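Side-chain contact in microcin B17-processing protein McbD (Escherichia coli str. K-12 substr. MG1655, PDB 6GRH), which is required to process the inactive microcin B17 precursor McbA into the active peptide antibiotic and belongs to the YcaO family: residues Ile267-His270 against Asn271-Ile274. The protein carries 1 engineered substitution. Numbering follows the deposited sequence.
Sequences ICLH and NFLI
The amide N of Asn271 donates to Ile267 O at 2.9 Å, one of four i to i+4 backbone hydrogen bonds that wind the last turns of the alpha-helix 251-275; Phe272, Leu273 and Ile274 donate in the same way to Cys268, Leu269 and His270. On one side of this helix, Ile274 leans a methyl over the imidazole of His270. Ile274 CG2 lies 4.1 Å from the centroid of the His270 ring, 25° off its normal, a CH-pi contact. It is offset toward the rim, with Ile274 CG2 3.7 Å from His270 NE2. With CG anti to the backbone N (chi1 180°), the histidine sends its ring off beside its own carbonyl, where the branched isoleucine one turn later can cover a face. Histidine suits the place because it offers this flat face and also a polar NE2, which is hydrogen-bonded to Glu5 of a neighbouring McbC subunit. Asn271 OD1 comes 3.9 Å from His270 CD2, the amide turned 61° from the ring; a short polar side chain fits this partly exposed helix face, where Asn271 packs on Ser7 of that same subunit. Round the helix, Leu269 and Leu273 supply apolar branched side chains that pack at an angle to each other, while Met291 of helix 285-292 touches both Leu269 and Phe272. The leucine pair meets through Leu269 CD1, which rests 4.0 Å from Leu273 CG.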
ATOM      1  N   ILE E 267      27.166  -0.927 -26.474  1.00 30.87           N
ATOM      2  CA  ILE E 267      26.930  -0.560 -25.088  1.00 31.48           C
ATOM      3  C   ILE E 267      27.516  -1.563 -24.081  1.00 31.29           C
ATOM      4  O   ILE E 267      28.017  -1.139 -23.034  1.00 31.02           O
ATOM      5  CB  ILE E 267      25.435  -0.241 -24.814  1.00 31.47           C
ATOM      6  CG1 ILE E 267      25.319   0.678 -23.605  1.00 32.46           C
ATOM      7  CG2 ILE E 267      24.606  -1.500 -24.639  1.00 30.48           C
ATOM      8  CD1 ILE E 267      25.916   2.045 -23.834  1.00 33.67           C
ATOM      9  N   CYS E 268      27.492  -2.865 -24.394  1.00 32.22           N
ATOM     10  CA  CYS E 268      28.114  -3.863 -23.501  1.00 33.59           C
ATOM     11  C   CYS E 268      29.603  -3.626 -23.352  1.00 33.61           C
ATOM     12  O   CYS E 268      30.120  -3.584 -22.237  1.00 32.87           O
ATOM     13  CB  CYS E 268      27.848  -5.292 -23.964  1.00 35.20           C
ATOM     14  SG  CYS E 268      26.100  -5.733 -23.715  1.00 38.94           S
ATOM     15  N   LEU E 269      30.298  -3.436 -24.474  1.00 33.38           N
ATOM     16  CA  LEU E 269      31.720  -3.122 -24.398  1.00 33.89           C
ATOM     17  C   LEU E 269      31.973  -1.756 -23.753  1.00 33.33           C
ATOM     18  O   LEU E 269      32.873  -1.631 -22.934  1.00 33.30           O
ATOM     19  CB  LEU E 269      32.388  -3.212 -25.764  1.00 34.70           C
ATOM     20  CG  LEU E 269      33.898  -2.988 -25.800  1.00 36.14           C
ATOM     21  CD1 LEU E 269      34.660  -3.768 -24.736  1.00 37.07           C
ATOM     22  CD2 LEU E 269      34.378  -3.376 -27.188  1.00 37.13           C
ATOM     23  N   HIS E 270      31.156  -0.755 -24.069  1.00 32.47           N
ATOM     24  CA  HIS E 270      31.290   0.574 -23.429  1.00 32.69           C
ATOM     25  C   HIS E 270      31.198   0.466 -21.898  1.00 32.68           C
ATOM     26  O   HIS E 270      32.010   1.059 -21.198  1.00 32.72           O
ATOM     27  CB  HIS E 270      30.223   1.557 -23.942  1.00 32.54           C
ATOM     28  CG  HIS E 270      30.312   2.913 -23.326  1.00 32.87           C
ATOM     29  ND1 HIS E 270      31.173   3.883 -23.787  1.00 33.82           N
ATOM     30  CD2 HIS E 270      29.669   3.451 -22.262  1.00 32.87           C
ATOM     31  CE1 HIS E 270      31.046   4.967 -23.042  1.00 34.50           C
ATOM     32  NE2 HIS E 270      30.144   4.727 -22.104  1.00 33.94           N
ATOM     33  N   ASN E 271      30.240  -0.322 -21.415  1.00 32.02           N
ATOM     34  CA  ASN E 271      30.003  -0.471 -19.987  1.00 33.11           C
ATOM     35  C   ASN E 271      31.077  -1.291 -19.278  1.00 33.50           C
ATOM     36  O   ASN E 271      31.412  -1.007 -18.117  1.00 33.48           O
ATOM     37  CB  ASN E 271      28.636  -1.092 -19.726  1.00 32.53           C
ATOM     38  CG  ASN E 271      27.504  -0.096 -19.913  1.00 32.87           C
ATOM     39  OD1 ASN E 271      27.712   1.120 -19.887  1.00 34.44           O
ATOM     40  ND2 ASN E 271      26.308  -0.607 -20.081  1.00 32.11           N
ATOM     41  N   PHE E 272      31.588  -2.296 -19.987  1.00 34.11           N
ATOM     42  CA  PHE E 272      32.789  -3.023 -19.571  1.00 35.28           C
ATOM     43  C   PHE E 272      33.960  -2.031 -19.376  1.00 36.39           C
ATOM     44  O   PHE E 272      34.610  -2.013 -18.307  1.00 36.21           O
ATOM     45  CB  PHE E 272      33.124  -4.118 -20.601  1.00 35.97           C
ATOM     46  CG  PHE E 272      34.273  -4.989 -20.198  1.00 37.34           C
ATOM     47  CD1 PHE E 272      35.578  -4.590 -20.446  1.00 38.85           C
ATOM     48  CD2 PHE E 272      34.047  -6.178 -19.510  1.00 37.58           C
ATOM     49  CE1 PHE E 272      36.652  -5.382 -20.038  1.00 39.92           C
ATOM     50  CE2 PHE E 272      35.116  -6.973 -19.106  1.00 38.43           C
ATOM     51  CZ  PHE E 272      36.414  -6.572 -19.364  1.00 38.97           C
ATOM     52  N   LEU E 273      34.187  -1.164 -20.365  1.00 36.29           N
ATOM     53  CA  LEU E 273      35.317  -0.222 -20.306  1.00 38.43           C
ATOM     54  C   LEU E 273      35.197   0.906 -19.266  1.00 39.68           C
ATOM     55  O   LEU E 273      36.196   1.295 -18.689  1.00 40.88           O
ATOM     56  CB  LEU E 273      35.618   0.374 -21.691  1.00 38.57           C
ATOM     57  CG  LEU E 273      36.060  -0.609 -22.780  1.00 37.85           C
ATOM     58  CD1 LEU E 273      35.957   0.060 -24.143  1.00 37.92           C
ATOM     59  CD2 LEU E 273      37.482  -1.104 -22.538  1.00 38.75           C
ATOM     60  N   ILE E 274      34.001   1.429 -19.020  1.00 40.42           N
ATOM     61  CA  ILE E 274      33.822   2.475 -17.987  1.00 41.54           C
ATOM     62  C   ILE E 274      33.654   1.862 -16.592  1.00 42.49           C
ATOM     63  O   ILE E 274      33.822   2.544 -15.583  1.00 43.49           O
ATOM     64  CB  ILE E 274      32.658   3.447 -18.301  1.00 41.09           C
ATOM     65  CG1 ILE E 274      31.293   2.746 -18.270  1.00 39.99           C
ATOM     66  CG2 ILE E 274      32.889   4.111 -19.647  1.00 41.68           C
ATOM     67  CD1 ILE E 274      30.129   3.700 -18.144  1.00 40.30           C
TER